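Local coordinates for Atu0111 protein (Agrobacterium tumefaciens, PDB 2FSQ) that is of unknown function but belongs to a family of the 2H phosphoesterase clan, so it may cleave phosphoester bonds, at residues V45-V50 against M85-G90; W159-A164 against P172-Y177; P221-F226 against K233-F238. One frame throughout, in Å; residues are numbered along the deposited sequence.

Contact 1: V45-V50 against M85-G90. With ACY (acetic acid), chain B.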
ATOM      1  N   VAL A  45       8.796   4.513   1.973  1.00 11.46           N
ATOM      2  CA  VAL A  45       8.583   5.675   1.125  1.00 12.60           C
ATOM      3  C   VAL A  45       7.181   5.567   0.518  1.00 11.94           C
ATOM      4  O   VAL A  45       6.863   4.596  -0.183  1.00 12.12           O
ATOM      5  CB  VAL A  45       9.608   5.790  -0.003  1.00 12.54           C
ATOM      6  CG1 VAL A  45       9.333   7.078  -0.810  1.00 13.45           C
ATOM      7  CG2 VAL A  45      11.027   5.821   0.571  1.00 14.27           C
ATOM      8  N   VAL A  46       6.350   6.578   0.782  1.00 11.90           N
ATOM      9  CA  VAL A  46       4.974   6.542   0.291  1.00 12.69           C
ATOM     10  C   VAL A  46       4.541   7.898  -0.237  1.00 13.01           C
ATOM     11  O   VAL A  46       5.158   8.907   0.089  1.00 14.13           O
ATOM     12  CB  VAL A  46       3.959   6.118   1.415  1.00 12.81           C
ATOM     13  CG1 VAL A  46       4.436   4.903   2.150  1.00 13.99           C
ATOM     14  CG2 VAL A  46       3.677   7.253   2.393  1.00 14.89           C
ATOM     15  N   CYS A  47       3.474   7.890  -1.034  1.00 12.83           N
ATOM     16  CA  CYS A  47       2.763   9.105  -1.453  1.00 13.68           C
ATOM     17  C   CYS A  47       1.394   9.111  -0.797  1.00 13.73           C
ATOM     18  O   CYS A  47       0.553   8.260  -1.114  1.00 13.51           O
ATOM     19  CB  CYS A  47       2.562   9.111  -2.968  1.00 13.96           C
ATOM     20  SG  CYS A  47       4.079   9.208  -3.939  1.00 14.06           S
ATOM     21  N   HIS A  48       1.147  10.055   0.116  1.00 14.57           N
ATOM     22  CA  HIS A  48      -0.180  10.187   0.698  1.00 15.01           C
ATOM     23  C   HIS A  48      -1.128  10.830  -0.323  1.00 15.76           C
ATOM     24  O   HIS A  48      -0.681  11.439  -1.292  1.00 15.51           O
ATOM     25  CB  HIS A  48      -0.157  11.065   1.944  1.00 15.75           C
ATOM     26  CG  HIS A  48       0.323  10.369   3.183  1.00 15.97           C
ATOM     27  ND1 HIS A  48       1.647  10.353   3.555  1.00 19.24           N
ATOM     28  CD2 HIS A  48      -0.349   9.702   4.153  1.00 17.72           C
ATOM     29  CE1 HIS A  48       1.778   9.691   4.694  1.00 19.02           C
ATOM     30  NE2 HIS A  48       0.582   9.286   5.080  1.00 19.08           N
ATOM     31  N   LEU A  49      -2.433  10.695  -0.108  1.00 16.59           N
ATOM     32  CA  LEU A  49      -3.406  11.512  -0.848  1.00 17.41           C
ATOM     33  C   LEU A  49      -3.333  12.960  -0.368  1.00 17.97           C
ATOM     34  O   LEU A  49      -2.771  13.258   0.693  1.00 18.86           O
ATOM     35  CB  LEU A  49      -4.817  10.964  -0.665  1.00 18.09           C
ATOM     36  CG  LEU A  49      -5.029   9.507  -1.068  1.00 18.10           C
ATOM     37  CD1 LEU A  49      -6.471   9.088  -0.865  1.00 17.98           C
ATOM     38  CD2 LEU A  49      -4.608   9.265  -2.523  1.00 19.56           C
ATOM     39  N   VAL A  50      -3.872  13.864  -1.174  1.00 18.51           N
ATOM     40  CA  VAL A  50      -3.999  15.263  -0.794  1.00 19.09           C
ATOM     41  C   VAL A  50      -5.346  15.463  -0.071  1.00 19.02           C
ATOM     42  O   VAL A  50      -6.412  15.267  -0.654  1.00 18.26           O
ATOM     43  CB  VAL A  50      -3.874  16.175  -2.025  1.00 19.25           C
ATOM     44  CG1 VAL A  50      -4.114  17.629  -1.643  1.00 18.16           C
ATOM     45  CG2 VAL A  50      -2.503  16.013  -2.681  1.00 20.15           C
HETATM   46  N   MSE A  85      -0.092   5.520  -1.489  1.00 11.49           N
HETATM   47  CA  MSE A  85       0.496   4.526  -2.371  1.00 11.69           C
HETATM   48  C   MSE A  85       1.955   4.373  -1.957  1.00 11.28           C
HETATM   49  O   MSE A  85       2.726   5.327  -2.024  1.00 12.43           O
HETATM   50  CB  MSE A  85       0.448   4.971  -3.836  1.00 11.94           C
HETATM   51  CG  MSE A  85       1.008   3.883  -4.745  1.00 11.91           C
HETATM   52 SE   MSE A  85       1.174   4.518  -6.604  0.75 15.79          SE
HETATM   53  CE  MSE A  85       2.902   5.387  -6.408  1.00 14.56           C
ATOM     54  N   THR A  86       2.361   3.167  -1.566  1.00 11.29           N
ATOM     55  CA  THR A  86       3.785   2.918  -1.289  1.00 11.10           C
ATOM     56  C   THR A  86       4.578   2.989  -2.600  1.00 11.00           C
ATOM     57  O   THR A  86       4.144   2.487  -3.642  1.00 11.83           O
ATOM     58  CB  THR A  86       3.948   1.563  -0.610  1.00 11.50           C
ATOM     59  OG1 THR A  86       3.217   1.606   0.616  1.00 13.34           O
ATOM     60  CG2 THR A  86       5.424   1.234  -0.309  1.00 12.36           C
ATOM     61  N   VAL A  87       5.707   3.692  -2.544  1.00 11.03           N
ATOM     62  CA  VAL A  87       6.622   3.758  -3.683  1.00 11.63           C
ATOM     63  C   VAL A  87       7.742   2.733  -3.494  1.00 11.73           C
ATOM     64  O   VAL A  87       8.093   2.018  -4.424  1.00 11.68           O
ATOM     65  CB  VAL A  87       7.228   5.159  -3.827  1.00 11.60           C
ATOM     66  CG1 VAL A  87       8.222   5.232  -4.994  1.00 13.88           C
ATOM     67  CG2 VAL A  87       6.103   6.178  -4.034  1.00 14.02           C
ATOM     68  N   PHE A  88       8.284   2.647  -2.278  1.00 11.35           N
ATOM     69  CA  PHE A  88       9.343   1.668  -1.981  1.00 11.31           C
ATOM     70  C   PHE A  88       9.269   1.308  -0.512  1.00 11.81           C
ATOM     71  O   PHE A  88       9.362   2.195   0.337  1.00 12.31           O
ATOM     72  CB  PHE A  88      10.722   2.256  -2.323  1.00 11.73           C
ATOM     73  CG  PHE A  88      11.834   1.252  -2.246  1.00 11.86           C
ATOM     74  CD1 PHE A  88      12.178   0.507  -3.358  1.00 12.41           C
ATOM     75  CD2 PHE A  88      12.549   1.059  -1.061  1.00 11.50           C
ATOM     76  CE1 PHE A  88      13.211  -0.425  -3.311  1.00 12.88           C
ATOM     77  CE2 PHE A  88      13.582   0.113  -0.998  1.00 12.30           C
ATOM     78  CZ  PHE A  88      13.928  -0.603  -2.121  1.00 11.71           C
ATOM     79  N   GLN A  89       9.053   0.022  -0.201  1.00 10.81           N
ATOM     80  CA  GLN A  89       8.973  -0.413   1.195  1.00 12.05           C
ATOM     81  C   GLN A  89      10.312  -0.248   1.879  1.00 11.89           C
ATOM     82  O   GLN A  89      11.333  -0.671   1.340  1.00 12.35           O
ATOM     83  CB  GLN A  89       8.621  -1.894   1.306  1.00 12.52           C
ATOM     84  CG  GLN A  89       7.205  -2.249   0.953  1.00 13.39           C
ATOM     85  CD  GLN A  89       6.873  -3.698   1.331  1.00 14.21           C
ATOM     86  OE1 GLN A  89       7.563  -4.309   2.144  1.00 16.14           O
ATOM     87  NE2 GLN A  89       5.819  -4.245   0.738  1.00 15.52           N
ATOM     88  N   GLY A  90      10.290   0.292   3.097  1.00 11.92           N
ATOM     89  CA  GLY A  90      11.479   0.320   3.953  1.00 12.07           C
ATOM     90  C   GLY A  90      11.498  -0.955   4.796  1.00 11.95           C
ATOM     91  O   GLY A  90      10.951  -1.990   4.412  1.00 12.41           O
TER
HETATM   92  C   ACY B 450       0.773  -1.289   1.254  1.00 28.03           C
HETATM   93  O   ACY B 450      -0.079  -0.525   1.784  1.00 28.20           O
HETATM   94  OXT ACY B 450       1.845  -0.893   0.725  1.00 28.57           O
HETATM   95  CH3 ACY B 450       0.471  -2.760   1.197  1.00 28.45           C

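Contact 2: W159-A164 against P172-Y177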
ATOM      1  N   TRP A 159      12.497   5.886 -10.012  1.00 15.58           N
ATOM      2  CA  TRP A 159      12.460   6.179  -8.585  1.00 14.55           C
ATOM      3  C   TRP A 159      12.787   4.942  -7.758  1.00 15.11           C
ATOM      4  O   TRP A 159      13.594   5.004  -6.840  1.00 14.99           O
ATOM      5  CB  TRP A 159      11.081   6.694  -8.181  1.00 14.95           C
ATOM      6  CG  TRP A 159      10.815   8.154  -8.473  1.00 13.53           C
ATOM      7  CD1 TRP A 159      10.431   8.707  -9.670  1.00 14.80           C
ATOM      8  CD2 TRP A 159      10.873   9.232  -7.536  1.00 15.68           C
ATOM      9  NE1 TRP A 159      10.253  10.075  -9.528  1.00 15.57           N
ATOM     10  CE2 TRP A 159      10.521  10.418  -8.227  1.00 14.26           C
ATOM     11  CE3 TRP A 159      11.202   9.316  -6.179  1.00 16.00           C
ATOM     12  CZ2 TRP A 159      10.469  11.666  -7.595  1.00 15.98           C
ATOM     13  CZ3 TRP A 159      11.145  10.557  -5.546  1.00 15.99           C
ATOM     14  CH2 TRP A 159      10.810  11.722  -6.265  1.00 14.68           C
ATOM     15  N   ARG A 160      12.151   3.820  -8.074  1.00 13.74           N
ATOM     16  CA  ARG A 160      12.332   2.599  -7.282  1.00 13.62           C
ATOM     17  C   ARG A 160      13.731   2.037  -7.420  1.00 14.98           C
ATOM     18  O   ARG A 160      14.308   1.603  -6.435  1.00 14.82           O
ATOM     19  CB  ARG A 160      11.273   1.556  -7.644  1.00 13.59           C
ATOM     20  CG  ARG A 160       9.936   1.883  -6.991  1.00 13.39           C
ATOM     21  CD  ARG A 160       8.805   0.957  -7.431  1.00 11.91           C
ATOM     22  NE  ARG A 160       9.211  -0.449  -7.368  1.00 10.38           N
ATOM     23  CZ  ARG A 160       9.230  -1.179  -6.256  1.00 10.45           C
ATOM     24  NH1 ARG A 160       8.872  -0.647  -5.087  1.00 11.81           N
ATOM     25  NH2 ARG A 160       9.645  -2.441  -6.314  1.00 11.31           N
ATOM     26  N   ASP A 161      14.282   2.059  -8.627  1.00 14.67           N
ATOM     27  CA  ASP A 161      15.647   1.563  -8.803  1.00 16.29           C
ATOM     28  C   ASP A 161      16.611   2.432  -8.004  1.00 16.70           C
ATOM     29  O   ASP A 161      17.581   1.942  -7.412  1.00 17.70           O
ATOM     30  CB  ASP A 161      16.058   1.592 -10.276  1.00 16.44           C
ATOM     31  CG  ASP A 161      15.418   0.482 -11.094  1.00 18.62           C
ATOM     32  OD1 ASP A 161      14.879  -0.477 -10.493  1.00 19.98           O
ATOM     33  OD2 ASP A 161      15.445   0.583 -12.348  1.00 22.08           O
ATOM     34  N   THR A 162      16.350   3.735  -7.987  1.00 16.03           N
ATOM     35  CA  THR A 162      17.214   4.634  -7.252  1.00 16.86           C
ATOM     36  C   THR A 162      17.060   4.382  -5.747  1.00 16.86           C
ATOM     37  O   THR A 162      18.051   4.321  -5.018  1.00 17.12           O
ATOM     38  CB  THR A 162      16.928   6.117  -7.627  1.00 16.54           C
ATOM     39  OG1 THR A 162      16.962   6.263  -9.055  1.00 18.45           O
ATOM     40  CG2 THR A 162      17.964   7.072  -6.997  1.00 17.84           C
ATOM     41  N   PHE A 163      15.826   4.190  -5.276  1.00 16.07           N
ATOM     42  CA  PHE A 163      15.635   3.851  -3.874  1.00 16.12           C
ATOM     43  C   PHE A 163      16.330   2.564  -3.475  1.00 16.59           C
ATOM     44  O   PHE A 163      16.840   2.476  -2.360  1.00 16.17           O
ATOM     45  CB  PHE A 163      14.155   3.767  -3.500  1.00 15.55           C
ATOM     46  CG  PHE A 163      13.508   5.120  -3.272  1.00 15.07           C
ATOM     47  CD1 PHE A 163      14.053   6.046  -2.374  1.00 16.53           C
ATOM     48  CD2 PHE A 163      12.339   5.445  -3.926  1.00 14.21           C
ATOM     49  CE1 PHE A 163      13.429   7.285  -2.170  1.00 17.02           C
ATOM     50  CE2 PHE A 163      11.711   6.652  -3.728  1.00 15.17           C
ATOM     51  CZ  PHE A 163      12.257   7.586  -2.866  1.00 15.91           C
ATOM     52  N   ALA A 164      16.352   1.578  -4.368  1.00 16.55           N
ATOM     53  CA  ALA A 164      17.016   0.309  -4.054  1.00 17.71           C
ATOM     54  C   ALA A 164      18.488   0.554  -3.761  1.00 18.46           C
ATOM     55  O   ALA A 164      19.046  -0.047  -2.854  1.00 18.20           O
ATOM     56  CB  ALA A 164      16.843  -0.691  -5.191  1.00 18.06           C
ATOM     57  N   PRO A 172      12.223  -9.623  -3.895  1.00 13.38           N
ATOM     58  CA  PRO A 172      12.065 -10.504  -5.067  1.00 12.82           C
ATOM     59  C   PRO A 172      11.164  -9.947  -6.174  1.00 13.37           C
ATOM     60  O   PRO A 172      11.434 -10.161  -7.352  1.00 14.29           O
ATOM     61  CB  PRO A 172      11.467 -11.789  -4.456  1.00 13.43           C
ATOM     62  CG  PRO A 172      12.091 -11.799  -3.081  1.00 13.92           C
ATOM     63  CD  PRO A 172      12.015 -10.359  -2.628  1.00 13.27           C
ATOM     64  N   ASP A 173      10.122  -9.216  -5.798  1.00 12.64           N
ATOM     65  CA  ASP A 173       9.207  -8.667  -6.802  1.00 12.42           C
ATOM     66  C   ASP A 173       9.621  -7.269  -7.298  1.00 12.09           C
ATOM     67  O   ASP A 173       8.799  -6.564  -7.876  1.00 12.48           O
ATOM     68  CB  ASP A 173       7.771  -8.624  -6.244  1.00 12.01           C
ATOM     69  CG  ASP A 173       7.593  -7.579  -5.169  1.00 12.64           C
ATOM     70  OD1 ASP A 173       8.613  -6.991  -4.758  1.00 12.61           O
ATOM     71  OD2 ASP A 173       6.442  -7.319  -4.747  1.00 14.32           O
ATOM     72  N   HIS A 174      10.873  -6.861  -7.078  1.00 12.24           N
ATOM     73  CA  HIS A 174      11.254  -5.467  -7.343  1.00 12.15           C
ATOM     74  C   HIS A 174      10.818  -4.984  -8.725  1.00 11.63           C
ATOM     75  O   HIS A 174      10.224  -3.912  -8.856  1.00 11.75           O
ATOM     76  CB  HIS A 174      12.756  -5.242  -7.153  1.00 12.72           C
ATOM     77  CG  HIS A 174      13.178  -3.830  -7.399  1.00 13.21           C
ATOM     78  ND1 HIS A 174      13.168  -2.860  -6.415  1.00 13.11           N
ATOM     79  CD2 HIS A 174      13.582  -3.213  -8.535  1.00 14.29           C
ATOM     80  CE1 HIS A 174      13.579  -1.712  -6.932  1.00 13.99           C
ATOM     81  NE2 HIS A 174      13.822  -1.896  -8.221  1.00 14.73           N
ATOM     82  N   ASP A 175      11.122  -5.770  -9.750  1.00 12.59           N
ATOM     83  CA  ASP A 175      10.845  -5.357 -11.122  1.00 13.10           C
ATOM     84  C   ASP A 175       9.420  -5.635 -11.583  1.00 13.97           C
ATOM     85  O   ASP A 175       9.018  -5.144 -12.648  1.00 15.98           O
ATOM     86  CB  ASP A 175      11.826  -6.033 -12.082  1.00 13.76           C
ATOM     87  CG  ASP A 175      13.224  -5.472 -11.971  1.00 15.42           C
ATOM     88  OD1 ASP A 175      13.375  -4.240 -11.789  1.00 17.63           O
ATOM     89  OD2 ASP A 175      14.175  -6.275 -12.103  1.00 21.76           O
ATOM     90  N   THR A 176       8.676  -6.435 -10.813  1.00 13.12           N
ATOM     91  CA  THR A 176       7.285  -6.764 -11.140  1.00 13.76           C
ATOM     92  C   THR A 176       6.311  -6.219 -10.091  1.00 13.85           C
ATOM     93  O   THR A 176       5.182  -6.700  -9.955  1.00 15.87           O
ATOM     94  CB  THR A 176       7.107  -8.284 -11.209  1.00 13.98           C
ATOM     95  OG1 THR A 176       7.622  -8.879 -10.006  1.00 16.27           O
ATOM     96  CG2 THR A 176       7.831  -8.841 -12.441  1.00 16.27           C
ATOM     97  N   TYR A 177       6.744  -5.193  -9.390  1.00 12.80           N
ATOM     98  CA  TYR A 177       5.989  -4.621  -8.277  1.00 12.10           C
ATOM     99  C   TYR A 177       4.596  -4.139  -8.682  1.00 12.45           C
ATOM    100  O   TYR A 177       4.460  -3.401  -9.667  1.00 13.59           O
ATOM    101  CB  TYR A 177       6.807  -3.472  -7.651  1.00 12.25           C
ATOM    102  CG  TYR A 177       6.135  -2.868  -6.440  1.00 11.61           C
ATOM    103  CD1 TYR A 177       6.105  -3.541  -5.225  1.00 12.52           C
ATOM    104  CD2 TYR A 177       5.493  -1.639  -6.528  1.00 11.48           C
ATOM    105  CE1 TYR A 177       5.468  -3.013  -4.128  1.00 11.09           C
ATOM    106  CE2 TYR A 177       4.836  -1.094  -5.429  1.00 12.12           C
ATOM    107  CZ  TYR A 177       4.817  -1.785  -4.228  1.00 12.02           C
ATOM    108  OH  TYR A 177       4.159  -1.262  -3.125  1.00 12.63           O
TER
HETATM  109  O   HOH W   1       9.538  -4.524  -4.238  1.00 12.28           O
HETATM  110  O   HOH W   2      10.012  -1.439  -9.973  1.00 17.53           O
HETATM  111  O   HOH W   3      15.640  -2.895 -11.787  1.00 24.39           O

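Contact 3: P221-F226 against K233-F238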
ATOM      1  N   PRO A 221       6.600  11.816  -3.216  1.00 14.91           N
ATOM      2  CA  PRO A 221       7.067  10.709  -2.369  1.00 14.03           C
ATOM      3  C   PRO A 221       7.790  11.223  -1.129  1.00 13.98           C
ATOM      4  O   PRO A 221       8.506  12.231  -1.192  1.00 15.07           O
ATOM      5  CB  PRO A 221       8.060   9.970  -3.272  1.00 14.34           C
ATOM      6  CG  PRO A 221       7.650  10.338  -4.671  1.00 14.39           C
ATOM      7  CD  PRO A 221       7.184  11.775  -4.568  1.00 14.89           C
ATOM      8  N   ALA A 222       7.604  10.528  -0.015  1.00 13.80           N
ATOM      9  CA  ALA A 222       8.213  10.914   1.237  1.00 13.91           C
ATOM     10  C   ALA A 222       8.664   9.687   2.006  1.00 13.58           C
ATOM     11  O   ALA A 222       7.929   8.701   2.092  1.00 13.12           O
ATOM     12  CB  ALA A 222       7.212  11.728   2.081  1.00 14.84           C
ATOM     13  N   PHE A 223       9.848   9.787   2.607  1.00 14.42           N
ATOM     14  CA  PHE A 223      10.324   8.771   3.539  1.00 15.10           C
ATOM     15  C   PHE A 223       9.629   9.004   4.883  1.00 15.08           C
ATOM     16  O   PHE A 223       9.665  10.126   5.424  1.00 15.61           O
ATOM     17  CB  PHE A 223      11.855   8.836   3.673  1.00 15.60           C
ATOM     18  CG  PHE A 223      12.421   7.870   4.677  1.00 15.77           C
ATOM     19  CD1 PHE A 223      12.258   6.497   4.514  1.00 16.08           C
ATOM     20  CD2 PHE A 223      13.117   8.331   5.782  1.00 16.96           C
ATOM     21  CE1 PHE A 223      12.767   5.603   5.430  1.00 15.88           C
ATOM     22  CE2 PHE A 223      13.641   7.441   6.703  1.00 17.16           C
ATOM     23  CZ  PHE A 223      13.476   6.076   6.525  1.00 17.09           C
ATOM     24  N   CYS A 224       8.991   7.952   5.404  1.00 14.58           N
ATOM     25  CA  CYS A 224       8.122   8.032   6.572  1.00 14.86           C
ATOM     26  C   CYS A 224       8.489   6.973   7.581  1.00 14.61           C
ATOM     27  O   CYS A 224       9.082   5.933   7.230  1.00 14.65           O
ATOM     28  CB  CYS A 224       6.653   7.780   6.202  1.00 14.80           C
ATOM     29  SG  CYS A 224       5.944   8.962   5.036  1.00 16.27           S
ATOM     30  N   GLU A 225       8.112   7.213   8.829  1.00 15.32           N
ATOM     31  CA  GLU A 225       8.123   6.154   9.839  1.00 16.12           C
ATOM     32  C   GLU A 225       6.705   5.871  10.332  1.00 15.62           C
ATOM     33  O   GLU A 225       5.827   6.741  10.258  1.00 16.16           O
ATOM     34  CB  GLU A 225       9.049   6.509  11.015  1.00 16.81           C
ATOM     35  CG  GLU A 225       8.521   7.670  11.835  1.00 17.89           C
ATOM     36  CD  GLU A 225       9.458   8.131  12.929  1.00 19.24           C
ATOM     37  OE1 GLU A 225      10.606   7.628  13.021  1.00 22.00           O
ATOM     38  OE2 GLU A 225       9.031   9.032  13.677  1.00 22.65           O
ATOM     39  N   PHE A 226       6.483   4.671  10.862  1.00 14.58           N
ATOM     40  CA  PHE A 226       5.178   4.301  11.378  1.00 14.44           C
ATOM     41  C   PHE A 226       5.313   3.354  12.560  1.00 14.84           C
ATOM     42  O   PHE A 226       6.283   2.582  12.608  1.00 14.45           O
ATOM     43  CB  PHE A 226       4.307   3.661  10.292  1.00 14.45           C
ATOM     44  CG  PHE A 226       4.941   2.448   9.631  1.00 12.97           C
ATOM     45  CD1 PHE A 226       4.761   1.175  10.167  1.00 14.27           C
ATOM     46  CD2 PHE A 226       5.704   2.591   8.469  1.00 13.19           C
ATOM     47  CE1 PHE A 226       5.347   0.040   9.558  1.00 13.04           C
ATOM     48  CE2 PHE A 226       6.299   1.481   7.856  1.00 12.33           C
ATOM     49  CZ  PHE A 226       6.107   0.200   8.378  1.00 13.24           C
ATOM     50  N   LYS A 233       4.319   9.082   9.442  1.00 16.11           N
ATOM     51  CA  LYS A 233       4.851  10.407   9.693  1.00 16.85           C
ATOM     52  C   LYS A 233       5.940  10.711   8.681  1.00 16.91           C
ATOM     53  O   LYS A 233       6.915   9.975   8.586  1.00 16.51           O
ATOM     54  CB  LYS A 233       5.397  10.463  11.112  1.00 17.41           C
ATOM     55  CG  LYS A 233       6.094  11.755  11.444  1.00 20.93           C
ATOM     56  CD  LYS A 233       6.402  11.825  12.943  1.00 25.74           C
ATOM     57  CE  LYS A 233       7.315  12.995  13.283  1.00 30.14           C
ATOM     58  NZ  LYS A 233       6.803  14.303  12.811  1.00 33.55           N
ATOM     59  N   GLU A 234       5.761  11.787   7.911  1.00 16.82           N
ATOM     60  CA  GLU A 234       6.741  12.178   6.904  1.00 17.50           C
ATOM     61  C   GLU A 234       8.000  12.755   7.531  1.00 17.80           C
ATOM     62  O   GLU A 234       7.940  13.693   8.340  1.00 19.27           O
ATOM     63  CB  GLU A 234       6.153  13.177   5.902  1.00 17.99           C
ATOM     64  CG  GLU A 234       4.979  12.642   5.090  1.00 19.71           C
ATOM     65  CD  GLU A 234       4.594  13.568   3.960  1.00 20.77           C
ATOM     66  OE1 GLU A 234       4.909  14.777   4.051  1.00 27.42           O
ATOM     67  OE2 GLU A 234       3.952  13.103   2.994  1.00 21.31           O
ATOM     68  N   LEU A 235       9.138  12.197   7.141  1.00 17.80           N
ATOM     69  CA  LEU A 235      10.431  12.654   7.661  1.00 18.06           C
ATOM     70  C   LEU A 235      11.244  13.390   6.601  1.00 18.60           C
ATOM     71  O   LEU A 235      11.848  14.432   6.884  1.00 19.84           O
ATOM     72  CB  LEU A 235      11.235  11.473   8.235  1.00 18.54           C
ATOM     73  CG  LEU A 235      10.572  10.656   9.351  1.00 19.22           C
ATOM     74  CD1 LEU A 235      11.446   9.466   9.738  1.00 20.96           C
ATOM     75  CD2 LEU A 235      10.233  11.508  10.586  1.00 21.43           C
ATOM     76  N   VAL A 236      11.270  12.851   5.378  1.00 18.86           N
ATOM     77  CA  VAL A 236      11.994  13.480   4.278  1.00 18.78           C
ATOM     78  C   VAL A 236      11.095  13.491   3.059  1.00 19.21           C
ATOM     79  O   VAL A 236      10.678  12.431   2.595  1.00 19.24           O
ATOM     80  CB  VAL A 236      13.289  12.721   3.894  1.00 19.31           C
ATOM     81  CG1 VAL A 236      14.049  13.468   2.790  1.00 20.21           C
ATOM     82  CG2 VAL A 236      14.201  12.501   5.098  1.00 18.74           C
ATOM     83  N   VAL A 237      10.791  14.683   2.550  1.00 17.90           N
ATOM     84  CA  VAL A 237       9.937  14.811   1.375  1.00 18.89           C
ATOM     85  C   VAL A 237      10.791  14.998   0.120  1.00 19.14           C
ATOM     86  O   VAL A 237      11.702  15.849   0.079  1.00 20.38           O
ATOM     87  CB  VAL A 237       8.939  15.996   1.533  1.00 18.57           C
ATOM     88  CG1 VAL A 237       8.088  16.140   0.278  1.00 20.15           C
ATOM     89  CG2 VAL A 237       8.075  15.772   2.761  1.00 20.48           C
ATOM     90  N   PHE A 238      10.479  14.228  -0.917  1.00 19.09           N
ATOM     91  CA  PHE A 238      11.228  14.300  -2.162  1.00 19.86           C
ATOM     92  C   PHE A 238      10.441  15.122  -3.171  1.00 21.67           C
ATOM     93  O   PHE A 238       9.923  14.598  -4.155  1.00 22.01           O
ATOM     94  CB  PHE A 238      11.537  12.882  -2.675  1.00 18.54           C
ATOM     95  CG  PHE A 238      12.249  12.026  -1.658  1.00 17.40           C
ATOM     96  CD1 PHE A 238      13.559  12.314  -1.293  1.00 18.66           C
ATOM     97  CD2 PHE A 238      11.596  10.957  -1.045  1.00 17.04           C
ATOM     98  CE1 PHE A 238      14.219  11.533  -0.349  1.00 19.49           C
ATOM     99  CE2 PHE A 238      12.245  10.172  -0.099  1.00 18.04           C
ATOM    100  CZ  PHE A 238      13.551  10.459   0.249  1.00 17.24           C
TER

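Contact 1: V45-V50 against M85-G90
V45 meets V87 and F88 at the tight end of this contact, where the carbonyl of V45 serves two donors at once. V87 N binds V45 O at 2.8 Å and F88 N binds the same oxygen at 3.2 Å, both reaching it from one face of the carbonyl plane. V45 N returns a bond to F88 O at 2.9 Å. On the far side of the shift the pairing is regular, with C47 N and M85 O joined at 2.8 Å and M85 N bonded to C47 O. V87, the extra residue, directs its CB toward segment 45-50. C47 SG stands anti to its own carbonyl carbon (chi1 -65°), which brings it alongside V87 CG2 at 3.6 Å. V45 CG1 passes obliquely beside V87 CB at 4.1 Å. This is a classic beta bulge, set between two antiparallel strands of the four-stranded sheet, 42-48 and 84-92, and the chain turns a corner there. The face formed by V45, C47, M85 and F88 is covered by F163 and F167 of helix 150-167 and by F179 and I181. The face carrying V46 and T86 is looser: V46 is still buried, but T86 is partly exposed. There V46 CG1 lies 3.8 Å from T86 OG1, and the T86 hydroxyl is turned anti to the carbonyl carbon (chi1 -61°). From that position T86 OG1 donates to OXT of a bound acetic acid at 2.9 Å. The acid, probably from the crystallisation liquor, is also hydrogen-bonded to T182 OG1. In sequence T86 and T182 each end a His-x-Thr triplet, as in 2H phosphoesterases, whose two such motifs line the catalytic cleft; the acid therefore probably marks that cleft.

Contact 2: W159-A164 against P172-Y177
R160 reaches from helix 150-167 into segment 172-177 of the loop that follows the helix, where backbone, water and an aromatic ring each take a part of its guanidinium. D173 is linked to it through a water that accepts from R160 NH2 and donates to D173 OD1. H174 comes next and makes two direct bonds. Its carbonyl oxygen receives R160 NH2 at 3.0 Å, on a lone pair in the carbonyl plane and within the guanidinium plane as well; a second water ties R160 NE to the same oxygen. Its imidazole, swung anti to the backbone N (chi1 -179°), reaches the helix, and H174 NE2 donates to D161 OD1 at 2.9 Å. Carboxylate and ring are nearly coplanar, 21° apart. The edge of this ring also faces the helix backbone, with H174 CE1 3.4 Å from R160 O, while A164 CB touches H174 CE1 at 3.8 Å. D175, on the outer side, shares a third water with D161, which donates to D161 OD1 and D175 OD1; the two carboxylate oxygens are 4.3 Å apart. Y177 ends the segment against one face of the arginine's guanidinium. The guanidinium lies flat on its ring, planes 13° apart, as an off-centre cation-pi stack with R160 CZ 4.0 Å from the ring centroid, and R160 NH2 meets Y177 CB at 3.3 Å. R160 NH1 is spent on V87 O of strand 84-92, so one side chain joins helix, loop and sheet. With the ring against a face and acceptors around the rim, the guanidinium is fixed in both position and rotation. The H174 N-H given to D161 OD1, and the water donating to both D161 and D175, would be expected to ease the repulsion of the two neighbouring acids.

Contact 3: P221-F226 against K233-F238
Strands 222-226 and 233-237 run antiparallel, 143° between their directions, and F223 O takes two backbone donors, L235 N at 2.7 Å and V236 N at 3.2 Å. The first comes nearly along the carbonyl direction and the second onto a lone pair in its plane. Beyond this shift E225 and K233 bond N to O both ways, and at the other end F238 N closes on P221 O at 2.8 Å. The double acceptor marks a classic beta bulge in a beta hairpin, whose second strand lies at an edge of the four-stranded sheet; strand 222-226 is hydrogen-bonded on its other side to strand 42-48. F223 presents the edge of its ring to V236 CG2, and F223 CB packs on F238 CE2 at 4.0 Å. The F238 ring lies close to the chain, with F238 CD2 3.3 Å from P221 O. Y118 of helix 111-121 and L122 also touch F223. L235, the extra residue of the bulge, crosses E225 at about a right angle, its CD1 4.0 Å from E225 CG. E225 CG sits between the backbone N and the carbonyl carbon (chi1 68°), from where the extended chain runs beside K233. Their charged ends remain apart, E225 OE2 and K233 NZ being separated by 5.8 Å. On the face of A222 and C224, the methylene E234 CG lies 3.8 Å from C224 SG and also touches A222 CB, while E234 OE2 forms a salt bridge with R219.

From the N terminus, contact 1 closes first, pairing strand 42-48 with strand 84-92 around a loop that holds helix 54-67. Contact 2 follows, a short closure that folds the loop after helix 150-167 back onto that helix. Contact 3 comes last, the hairpin near the C terminus. The three are in series, with none enclosing or crossing another. Contacts 1 and 3 belong to one sheet, joined where V46 O meets A222 N at 2.9 Å. Helix 150-167 bridges the rest: F163 packs against V45 and F88 of contact 1 and F238 of contact 3, and W159 lies against P221.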